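Local structure of BsaWI endonuclease (Geobacillus stearothermophilus, 4ZSF) at residues V22-E25 with R26-Q29; E80-W83 with K84-G88; E254-L257 with H258-W262. The protein binds duplex DNA as a restriction endonuclease of the PD-(D/E)XK family and probably cuts it in a metal-dependent reaction. All coordinates share one frame; numbering follows the deposited sequence.

Contact 1: V22-E25 with R26-Q29; sequences VGDE and RVSQ. With nucleotides of chain B.
Asp24 forms the N-cap of helix 25-43, bonding Val27 N, beside the DNA backbone. Its OD1 accepts from Val27 N at 2.9 Å, and the bond is nearly straight at 166°. The N-H comes from above the carboxylate plane. CG stands anti to the Asp24 backbone N (chi1 -177°), which carries the carboxylate forward over the first turn. There it also lies across Val27, whose CG2 packs on the Asp24 CG. The carbonyl O of Asp24 is gripped twice, by Ser28 N and by Ser28 OG at 2.8 Å, the hydroxyl standing above the carbonyl plane. One residue on, Glu25 O accepts from Gln29 N. The Glu25 carboxylate turns to Arg63 and Lys64, both salt-bridge partners through OE2. Phe15 of helix 3-22 packs on Glu25 and Ser28.

Two side chains of this first turn hold one phosphate, that of DC11 of chain B. Arg26 runs extended from CG to NE and places its guanidinium edge at the phosphate, with OP2 in its plane. Arg26 NE donates to OP2 of DC11 of chain B at 3.0 Å, and NH2 adds a longer bond. One face of the Arg26 guanidinium lies against C2' and C6 of DC11 of chain B. Gln29 NE2 donates to OP1 of DC11 of chain B at 2.8 Å, with an angle of 166°.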
loop_
_atom_site.group_PDB
_atom_site.type_symbol
_atom_site.label_atom_id
_atom_site.label_comp_id
_atom_site.label_asym_id
_atom_site.label_seq_id
_atom_site.Cartn_x
_atom_site.Cartn_y
_atom_site.Cartn_z
ATOM N N VAL A 22 31.659 4.199 8.551
ATOM C CA VAL A 22 30.672 4.189 9.636
ATOM C C VAL A 22 30.041 2.817 9.889
ATOM O O VAL A 22 29.369 2.641 10.901
ATOM C CB VAL A 22 29.545 5.246 9.398
ATOM C CG1 VAL A 22 30.208 6.581 8.982
ATOM C CG2 VAL A 22 28.615 4.833 8.336
ATOM N N GLY A 23 30.188 1.880 8.952
ATOM C CA GLY A 23 29.766 0.499 9.215
ATOM C C GLY A 23 28.282 0.279 9.336
ATOM O O GLY A 23 27.835 -0.671 9.989
ATOM N N ASP A 24 27.471 1.141 8.692
ATOM C CA ASP A 24 26.027 0.995 8.714
ATOM C C ASP A 24 25.537 1.085 7.224
ATOM O O ASP A 24 25.585 2.137 6.615
ATOM C CB ASP A 24 25.400 2.110 9.596
ATOM C CG ASP A 24 23.855 1.979 9.739
ATOM O OD1 ASP A 24 23.123 1.817 8.725
ATOM O OD2 ASP A 24 23.379 2.061 10.882
ATOM N N GLU A 25 25.097 -0.036 6.660
ATOM C CA GLU A 25 24.710 -0.059 5.251
ATOM C C GLU A 25 23.538 0.854 4.925
ATOM O O GLU A 25 23.508 1.486 3.861
ATOM C CB GLU A 25 24.366 -1.522 4.842
ATOM C CG GLU A 25 23.914 -1.612 3.381
ATOM C CD GLU A 25 23.668 -3.013 2.865
ATOM O OE1 GLU A 25 23.746 -3.946 3.691
ATOM O OE2 GLU A 25 23.415 -3.179 1.635
ATOM N N ARG A 26 22.500 0.865 5.787
ATOM C CA ARG A 26 21.330 1.723 5.503
ATOM C C ARG A 26 21.671 3.210 5.540
ATOM O O ARG A 26 21.244 3.990 4.664
ATOM C CB ARG A 26 20.196 1.387 6.506
ATOM C CG ARG A 26 19.579 0.024 6.166
ATOM C CD ARG A 26 18.699 -0.429 7.323
ATOM N NE ARG A 26 18.032 -1.674 6.953
ATOM C CZ ARG A 26 17.313 -2.361 7.827
ATOM N NH1 ARG A 26 17.158 -1.868 9.067
ATOM N NH2 ARG A 26 16.672 -3.465 7.423
ATOM N N VAL A 27 22.515 3.609 6.486
ATOM C CA VAL A 27 22.941 5.041 6.515
ATOM C C VAL A 27 23.787 5.320 5.263
ATOM O O VAL A 27 23.695 6.415 4.637
ATOM C CB VAL A 27 23.762 5.315 7.817
ATOM C CG1 VAL A 27 24.527 6.619 7.717
ATOM C CG2 VAL A 27 22.832 5.308 9.021
ATOM N N SER A 28 24.693 4.380 4.931
ATOM C CA SER A 28 25.625 4.600 3.843
ATOM C C SER A 28 24.908 4.644 2.508
ATOM O O SER A 28 25.267 5.449 1.648
ATOM C CB SER A 28 26.724 3.495 3.778
ATOM O OG SER A 28 27.458 3.434 5.009
ATOM N N GLN A 29 23.916 3.793 2.306
ATOM C CA GLN A 29 23.268 3.840 0.974
ATOM C C GLN A 29 22.442 5.109 0.847
ATOM O O GLN A 29 22.342 5.650 -0.254
ATOM C CB GLN A 29 22.425 2.565 0.739
ATOM C CG GLN A 29 21.167 2.511 1.589
ATOM C CD GLN A 29 20.591 1.090 1.640
ATOM O OE1 GLN A 29 21.182 0.143 1.121
ATOM N NE2 GLN A 29 19.455 0.946 2.300
ATOM P P DC B 11 17.130 -2.102 3.396
ATOM O OP1 DC B 11 17.941 -1.417 2.338
ATOM O OP2 DC B 11 17.726 -3.057 4.365
ATOM O "O5'" DC B 11 16.382 -1.002 4.240
ATOM C "C5'" DC B 11 15.606 0.015 3.541
ATOM C "C4'" DC B 11 14.755 0.824 4.515
ATOM O "O4'" DC B 11 13.763 -0.040 5.122
ATOM C "C3'" DC B 11 15.504 1.474 5.677
ATOM O "O3'" DC B 11 15.141 2.873 5.681
ATOM C "C2'" DC B 11 14.990 0.756 6.953
ATOM C "C1'" DC B 11 13.588 0.355 6.482
ATOM N N1 DC B 11 12.980 -0.856 7.108
ATOM C C2 DC B 11 11.664 -0.781 7.577
ATOM O O2 DC B 11 11.095 0.334 7.587
ATOM N N3 DC B 11 11.077 -1.912 8.076
ATOM C C4 DC B 11 11.705 -3.070 8.036
ATOM N N4 DC B 11 11.038 -4.165 8.500
ATOM C C5 DC B 11 13.058 -3.173 7.549
ATOM C C6 DC B 11 13.622 -2.047 7.062
ATOM P P DG B 12 16.045 3.925 6.407
ATOM O OP1 DG B 12 15.621 5.235 5.828
ATOM O OP2 DG B 12 17.442 3.495 6.430
ATOM O "O5'" DG B 12 15.561 3.902 7.925
ATOM C "C5'" DG B 12 14.407 4.634 8.286
ATOM C "C4'" DG B 12 13.942 4.211 9.677
ATOM O "O4'" DG B 12 13.567 2.828 9.651
ATOM C "C3'" DG B 12 14.965 4.346 10.765
ATOM O "O3'" DG B 12 14.534 5.419 11.535
ATOM C "C2'" DG B 12 14.882 3.013 11.549
ATOM C "C1'" DG B 12 13.640 2.353 10.962
ATOM N N9 DG B 12 13.671 0.876 10.900
ATOM C C8 DG B 12 14.715 0.060 10.490
ATOM N N7 DG B 12 14.419 -1.217 10.516
ATOM C C5 DG B 12 13.088 -1.237 10.953
ATOM C C6 DG B 12 12.251 -2.318 11.235
ATOM O O6 DG B 12 12.500 -3.486 11.109
ATOM N N1 DG B 12 10.993 -1.909 11.693
ATOM C C2 DG B 12 10.623 -0.606 11.873
ATOM N N2 DG B 12 9.376 -0.387 12.335
ATOM N N3 DG B 12 11.411 0.424 11.632
ATOM C C4 DG B 12 12.626 0.036 11.188
#

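Contact 2: E80-W83 with K84-G88; sequences ENSW and KKSSG. With nucleotides of chain C; nucleotides of chain B.
Glu80 and Lys84 lie side by side one turn apart on helix 70-103, and their ends meet in a salt bridge. The bond from Lys84 NZ to Glu80 OE2 is weak, at 3.2 Å. The same NZ has two further partners. Lys84 NZ donates to the base O2 of DC7 of chain B at 2.9 Å and to a water at 2.8 Å. The extended lysine chain brings NZ to this minor-groove atom. The water bridges Lys84 NZ to Asn81 OD1, which also accepts from a guanine N2. Asn81 ND2 donates to O4' of DG9 of chain C at 2.9 Å. Both the oxygen and the nitrogen of the amide are therefore engaged.

Ser82 OG donates to OP1 of DC11 of chain C at 2.8 Å and also bonds His60 of the second subunit. The backbone O of Ser82 accepts from Ser86 N. Trp83 O is held twice, by Ser87 N and by Ser87 OG at 2.7 Å, which approach from opposite faces of the carbonyl plane. With chi1 62°, Ser87 OG lies between the backbone N and the carbonyl carbon, where it reaches Trp83 O. Separately, Ser87 CB sits over the Trp83 indole, 3.4 Å from the centroid of its six-membered ring, a CH-pi contact. Lys85 NZ bonds an adenine N3.

This buried part of the long helix 70-103 is sandwiched between the DNA and the second subunit. Tyr57 and Trp53 from helix 49-65 of that subunit meet the Trp83 ring, Tyr57 edge-to-face.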
loop_
_atom_site.group_PDB
_atom_site.type_symbol
_atom_site.label_atom_id
_atom_site.label_comp_id
_atom_site.label_asym_id
_atom_site.label_seq_id
_atom_site.Cartn_x
_atom_site.Cartn_y
_atom_site.Cartn_z
ATOM N N GLU A 80 6.126 -9.374 -11.220
ATOM C CA GLU A 80 5.754 -9.347 -9.815
ATOM C C GLU A 80 4.453 -8.554 -9.606
ATOM O O GLU A 80 3.556 -8.980 -8.860
ATOM C CB GLU A 80 6.926 -8.691 -9.020
ATOM C CG GLU A 80 6.674 -8.444 -7.566
ATOM C CD GLU A 80 7.651 -7.380 -7.012
ATOM O OE1 GLU A 80 8.366 -6.666 -7.796
ATOM O OE2 GLU A 80 7.717 -7.252 -5.787
ATOM N N ASN A 81 4.341 -7.415 -10.275
ATOM C CA ASN A 81 3.139 -6.604 -10.059
ATOM C C ASN A 81 1.902 -7.203 -10.710
ATOM O O ASN A 81 0.760 -6.991 -10.251
ATOM C CB ASN A 81 3.372 -5.184 -10.573
ATOM C CG ASN A 81 4.113 -4.329 -9.526
ATOM O OD1 ASN A 81 4.084 -4.665 -8.343
ATOM N ND2 ASN A 81 4.802 -3.286 -9.958
ATOM N N SER A 82 2.128 -7.963 -11.759
ATOM C CA SER A 82 1.066 -8.779 -12.328
ATOM C C SER A 82 0.554 -9.835 -11.297
ATOM O O SER A 82 -0.650 -9.944 -11.014
ATOM C CB SER A 82 1.558 -9.481 -13.603
ATOM O OG SER A 82 0.635 -10.508 -13.961
ATOM N N TRP A 83 1.491 -10.619 -10.751
ATOM C CA TRP A 83 1.158 -11.611 -9.708
ATOM C C TRP A 83 0.475 -10.958 -8.528
ATOM O O TRP A 83 -0.521 -11.472 -8.013
ATOM C CB TRP A 83 2.423 -12.332 -9.230
ATOM C CG TRP A 83 2.144 -13.283 -8.130
ATOM C CD1 TRP A 83 2.436 -13.119 -6.799
ATOM C CD2 TRP A 83 1.618 -14.593 -8.277
ATOM N NE1 TRP A 83 2.032 -14.252 -6.089
ATOM C CE2 TRP A 83 1.576 -15.180 -6.988
ATOM C CE3 TRP A 83 1.192 -15.358 -9.399
ATOM C CZ2 TRP A 83 1.102 -16.488 -6.776
ATOM C CZ3 TRP A 83 0.702 -16.652 -9.177
ATOM C CH2 TRP A 83 0.695 -17.196 -7.873
ATOM N N LYS A 84 0.987 -9.817 -8.092
ATOM C CA LYS A 84 0.436 -9.165 -6.913
ATOM C C LYS A 84 -1.019 -8.777 -7.068
ATOM O O LYS A 84 -1.775 -8.864 -6.132
ATOM C CB LYS A 84 1.178 -7.881 -6.565
ATOM C CG LYS A 84 2.507 -8.219 -5.825
ATOM C CD LYS A 84 3.291 -6.856 -5.608
ATOM C CE LYS A 84 4.492 -7.132 -4.702
ATOM N NZ LYS A 84 5.228 -5.774 -4.372
ATOM N N LYS A 85 -1.391 -8.325 -8.242
ATOM C CA LYS A 85 -2.757 -7.921 -8.418
ATOM C C LYS A 85 -3.702 -9.081 -8.857
ATOM O O LYS A 85 -4.878 -9.071 -8.477
ATOM C CB LYS A 85 -2.814 -6.748 -9.444
ATOM C CG LYS A 85 -4.238 -6.074 -9.542
ATOM C CD LYS A 85 -4.623 -5.322 -8.238
ATOM C CE LYS A 85 -6.033 -4.711 -8.364
ATOM N NZ LYS A 85 -6.472 -4.103 -7.096
ATOM N N SER A 86 -3.217 -10.053 -9.623
ATOM C CA SER A 86 -4.104 -11.111 -10.116
ATOM C C SER A 86 -4.180 -12.381 -9.230
ATOM O O SER A 86 -5.200 -13.099 -9.263
ATOM C CB SER A 86 -3.681 -11.516 -11.498
ATOM O OG SER A 86 -2.427 -12.143 -11.437
ATOM N N SER A 87 -3.116 -12.693 -8.482
ATOM C CA SER A 87 -3.084 -13.992 -7.793
ATOM C C SER A 87 -4.155 -14.071 -6.689
ATOM O O SER A 87 -4.772 -15.139 -6.532
ATOM C CB SER A 87 -1.672 -14.297 -7.206
ATOM O OG SER A 87 -1.296 -13.353 -6.249
ATOM N N GLY A 88 -4.366 -12.966 -5.960
ATOM C CA GLY A 88 -5.348 -12.903 -4.876
ATOM C C GLY A 88 -6.748 -13.124 -5.494
ATOM O O GLY A 88 -7.572 -13.841 -4.928
ATOM P P DG C 9 5.808 1.891 -12.832
ATOM O OP1 DG C 9 7.277 2.041 -12.733
ATOM O OP2 DG C 9 4.956 2.967 -13.342
ATOM O "O5'" DG C 9 5.391 0.586 -13.565
ATOM C "C5'" DG C 9 6.139 -0.654 -13.366
ATOM C "C4'" DG C 9 5.256 -1.853 -13.609
ATOM O "O4'" DG C 9 4.331 -2.008 -12.480
ATOM C "C3'" DG C 9 4.401 -1.746 -14.872
ATOM O "O3'" DG C 9 4.349 -3.024 -15.490
ATOM C "C2'" DG C 9 3.040 -1.244 -14.334
ATOM C "C1'" DG C 9 2.987 -1.822 -12.918
ATOM N N9 DG C 9 2.362 -0.920 -11.929
ATOM C C8 DG C 9 2.367 0.457 -11.931
ATOM N N7 DG C 9 1.721 0.947 -10.896
ATOM C C5 DG C 9 1.248 -0.165 -10.210
ATOM C C6 DG C 9 0.518 -0.258 -8.987
ATOM O O6 DG C 9 0.106 0.659 -8.315
ATOM N N1 DG C 9 0.244 -1.583 -8.610
ATOM C C2 DG C 9 0.694 -2.670 -9.313
ATOM N N2 DG C 9 0.330 -3.898 -8.861
ATOM N N3 DG C 9 1.376 -2.583 -10.425
ATOM C C4 DG C 9 1.633 -1.305 -10.818
ATOM P P DC C 11 -1.683 -7.843 -15.654
ATOM O OP1 DC C 11 -1.310 -9.290 -15.535
ATOM O OP2 DC C 11 -1.846 -7.166 -16.966
ATOM O "O5'" DC C 11 -3.014 -7.604 -14.847
ATOM C "C5'" DC C 11 -3.096 -8.069 -13.468
ATOM C "C4'" DC C 11 -4.343 -7.527 -12.777
ATOM O "O4'" DC C 11 -4.249 -6.085 -12.672
ATOM C "C3'" DC C 11 -5.671 -7.804 -13.480
ATOM O "O3'" DC C 11 -6.548 -8.405 -12.500
ATOM C "C2'" DC C 11 -6.199 -6.416 -13.930
ATOM C "C1'" DC C 11 -5.550 -5.529 -12.861
ATOM N N1 DC C 11 -5.260 -4.114 -13.235
ATOM C C2 DC C 11 -5.643 -3.096 -12.356
ATOM O O2 DC C 11 -6.340 -3.394 -11.360
ATOM N N3 DC C 11 -5.305 -1.804 -12.656
ATOM C C4 DC C 11 -4.558 -1.531 -13.708
ATOM N N4 DC C 11 -4.214 -0.227 -13.915
ATOM C C5 DC C 11 -4.144 -2.566 -14.622
ATOM C C6 DC C 11 -4.488 -3.834 -14.311
ATOM P P DC B 7 -3.150 -7.450 -1.024
ATOM O OP1 DC B 7 -3.815 -8.722 -0.847
ATOM O OP2 DC B 7 -3.186 -6.356 0.024
ATOM O "O5'" DC B 7 -1.651 -7.620 -1.421
ATOM C "C5'" DC B 7 -1.295 -8.491 -2.492
ATOM C "C4'" DC B 7 0.190 -8.416 -2.691
ATOM O "O4'" DC B 7 0.579 -7.061 -3.078
ATOM C "C3'" DC B 7 1.032 -8.774 -1.431
ATOM O "O3'" DC B 7 2.075 -9.489 -1.879
ATOM C "C2'" DC B 7 1.585 -7.414 -0.934
ATOM C "C1'" DC B 7 1.615 -6.559 -2.207
ATOM N N1 DC B 7 1.227 -5.121 -2.010
ATOM C C2 DC B 7 1.870 -4.128 -2.795
ATOM O O2 DC B 7 2.868 -4.435 -3.463
ATOM N N3 DC B 7 1.391 -2.840 -2.729
ATOM C C4 DC B 7 0.379 -2.543 -1.923
ATOM N N4 DC B 7 -0.068 -1.255 -1.891
ATOM C C5 DC B 7 -0.330 -3.546 -1.179
ATOM C C6 DC B 7 0.136 -4.808 -1.259
HETATM O O HOH W 1 6.173 -4.585 -6.746
#

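Contact 3: E254-L257 with H258-W262; sequences EDWL and HRRQW
Arg259 NH1 is gripped by two carboxylates at the end of helix 243-258. Asp255 OD1 meets Arg259 NH1 at 2.9 Å in a salt bridge. In the conformer given, Glu254 OE2 forms a second one with Arg259 NH1 at 3.1 Å. That bond is almost straight, at 172°, and uses the anti lone pair of OE2. In this conformer the Glu254 carboxylate is nearly coplanar with the guanidinium. That of Asp255 is turned 80° against it, though its OD1 still lies near the guanidinium plane. The Arg259 chain runs back along the helix, and a bend at chi3 (60°) turns NH1 in toward the two carboxylates. The other oxygen of Asp255, OD2, is taken by Trp267 and Lys272.

The same Glu254 conformer receives a weak bond at OE2 from His258 ND1 at 3.0 Å, close to the plane of the imidazole. CB of Leu257 sits over the centre of the His258 ring in a CH-pi contact.

Further round, Arg260 lies alongside Trp256. Arg260 CD packs over the five-membered ring of Trp256, 3.9 Å from its centroid, and the guanidinium face rests on NE1. The polar end of Arg260 is held elsewhere, by the carbonyl groups of Ala185 and Phe186 and by Asp131. A water links Leu257 O to Arg260 N, which has left the helical bonding pattern. The last backbone bonds run from His258 N to Glu254 O and from Arg259 N to Asp255 O. This is a helix C-terminus, fastened by an i to i+4 salt bridge from Asp255 and, in the conformer given, an i to i+5 one from Glu254.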
loop_
_atom_site.group_PDB
_atom_site.type_symbol
_atom_site.label_atom_id
_atom_site.label_comp_id
_atom_site.label_asym_id
_atom_site.label_seq_id
_atom_site.Cartn_x
_atom_site.Cartn_y
_atom_site.Cartn_z
ATOM N N GLU A 254 -28.042 -21.621 9.667
ATOM C CA GLU A 254 -29.180 -21.984 10.494
ATOM C C GLU A 254 -29.356 -20.956 11.613
ATOM O O GLU A 254 -30.448 -20.416 11.835
ATOM C CB GLU A 254 -28.965 -23.393 11.061
ATOM C CG GLU A 254 -29.783 -23.708 12.344
ATOM C CD GLU A 254 -31.291 -23.803 12.105
ATOM O OE1 GLU A 254 -31.699 -24.133 10.963
ATOM O OE2 GLU A 254 -32.069 -23.540 13.074
ATOM N N ASP A 255 -28.257 -20.668 12.292
ATOM C CA ASP A 255 -28.315 -19.780 13.465
ATOM C C ASP A 255 -28.527 -18.335 13.024
ATOM O O ASP A 255 -29.146 -17.584 13.755
ATOM C CB ASP A 255 -27.083 -19.901 14.333
ATOM C CG ASP A 255 -27.100 -21.167 15.199
ATOM O OD1 ASP A 255 -28.159 -21.893 15.309
ATOM O OD2 ASP A 255 -26.052 -21.466 15.785
ATOM N N TRP A 256 -28.008 -17.935 11.853
ATOM C CA TRP A 256 -28.248 -16.586 11.389
ATOM C C TRP A 256 -29.722 -16.392 11.045
ATOM O O TRP A 256 -30.340 -15.338 11.350
ATOM C CB TRP A 256 -27.342 -16.297 10.184
ATOM C CG TRP A 256 -27.372 -14.892 9.738
ATOM C CD1 TRP A 256 -26.453 -13.908 10.050
ATOM C CD2 TRP A 256 -28.291 -14.311 8.808
ATOM N NE1 TRP A 256 -26.761 -12.740 9.375
ATOM C CE2 TRP A 256 -27.891 -12.957 8.610
ATOM C CE3 TRP A 256 -29.416 -14.797 8.135
ATOM C CZ2 TRP A 256 -28.583 -12.079 7.748
ATOM C CZ3 TRP A 256 -30.145 -13.906 7.303
ATOM C CH2 TRP A 256 -29.706 -12.567 7.104
ATOM N N LEU A 257 -30.309 -17.415 10.421
ATOM C CA LEU A 257 -31.709 -17.331 10.073
ATOM C C LEU A 257 -32.600 -17.346 11.325
ATOM O O LEU A 257 -33.595 -16.658 11.366
ATOM C CB LEU A 257 -32.112 -18.509 9.177
ATOM C CG LEU A 257 -31.499 -18.443 7.763
ATOM C CD1 LEU A 257 -31.726 -19.822 7.129
ATOM C CD2 LEU A 257 -32.199 -17.291 6.957
ATOM N N HIS A 258 -32.273 -18.150 12.332
ATOM C CA HIS A 258 -33.289 -18.389 13.367
ATOM C C HIS A 258 -32.983 -17.825 14.741
ATOM O O HIS A 258 -33.903 -17.689 15.529
ATOM C CB HIS A 258 -33.577 -19.885 13.479
ATOM C CG HIS A 258 -34.128 -20.444 12.195
ATOM N ND1 HIS A 258 -33.557 -21.508 11.523
ATOM C CD2 HIS A 258 -35.148 -20.009 11.412
ATOM C CE1 HIS A 258 -34.234 -21.733 10.403
ATOM N NE2 HIS A 258 -35.183 -20.821 10.298
ATOM N N ARG A 259 -31.725 -17.513 15.023
ATOM C CA ARG A 259 -31.380 -16.962 16.352
ATOM C C ARG A 259 -30.262 -15.928 16.134
ATOM O O ARG A 259 -29.236 -15.948 16.792
ATOM C CB ARG A 259 -31.012 -18.095 17.348
ATOM C CG ARG A 259 -29.998 -19.108 16.862
ATOM C CD ARG A 259 -30.024 -20.411 17.757
ATOM N NE ARG A 259 -31.362 -20.991 17.694
ATOM C CZ ARG A 259 -31.829 -21.706 16.665
ATOM N NH1 ARG A 259 -31.047 -22.037 15.611
ATOM N NH2 ARG A 259 -33.084 -22.118 16.685
ATOM N N ARG A 260 -30.482 -15.004 15.191
ATOM C CA ARG A 260 -29.388 -14.082 14.811
ATOM C C ARG A 260 -28.869 -13.199 15.988
ATOM O O ARG A 260 -27.696 -12.748 16.001
ATOM C CB ARG A 260 -29.877 -13.190 13.660
ATOM C CG ARG A 260 -28.744 -12.357 13.100
ATOM C CD ARG A 260 -29.212 -11.534 11.868
ATOM N NE ARG A 260 -28.116 -10.662 11.400
ATOM C CZ ARG A 260 -28.256 -9.740 10.455
ATOM N NH1 ARG A 260 -29.433 -9.557 9.888
ATOM N NH2 ARG A 260 -27.221 -8.983 10.096
ATOM N N GLN A 261 -29.710 -12.986 17.004
ATOM C CA GLN A 261 -29.346 -12.114 18.119
ATOM C C GLN A 261 -28.153 -12.692 18.910
ATOM O O GLN A 261 -27.486 -11.964 19.657
ATOM C CB GLN A 261 -30.524 -11.896 19.072
ATOM C CG GLN A 261 -31.018 -13.170 19.830
ATOM C CD GLN A 261 -31.968 -14.069 19.028
ATOM O OE1 GLN A 261 -32.338 -13.769 17.880
ATOM N NE2 GLN A 261 -32.321 -15.202 19.621
ATOM N N TRP A 262 -27.924 -13.988 18.775
ATOM C CA TRP A 262 -26.787 -14.564 19.507
ATOM C C TRP A 262 -25.609 -14.782 18.550
ATOM O O TRP A 262 -24.637 -15.469 18.895
ATOM C CB TRP A 262 -27.203 -15.856 20.246
ATOM C CG TRP A 262 -28.263 -15.562 21.264
ATOM C CD1 TRP A 262 -28.301 -14.501 22.150
ATOM C CD2 TRP A 262 -29.445 -16.315 21.490
ATOM N NE1 TRP A 262 -29.452 -14.555 22.880
ATOM C CE2 TRP A 262 -30.173 -15.657 22.506
ATOM C CE3 TRP A 262 -29.981 -17.477 20.894
ATOM C CZ2 TRP A 262 -31.406 -16.120 22.992
ATOM C CZ3 TRP A 262 -31.216 -17.937 21.377
ATOM C CH2 TRP A 262 -31.908 -17.259 22.422
HETATM O O HOH W 2 -33.047 -14.728 13.897
#

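How the contacts relate
The three contacts follow one another along the chain. Each is local, so none nests in or crosses another. Contact 1 comes first, at the turn that joins helix 3-22 to helix 25-43. Contact 2 lies within the long helix 70-103, which runs between the N-terminal helices and the part that holds the mixed sheet. Contact 3 closes the end of helix 243-258, beside strands 146-152 and 155-165. Contacts 1 and 3 are on opposite sides of the chain's centre, with centres about 59 Å apart. Contacts 1 and 2 both touch the DNA and the second subunit. Contact 3 stays about 23 Å from the DNA at its nearest atom.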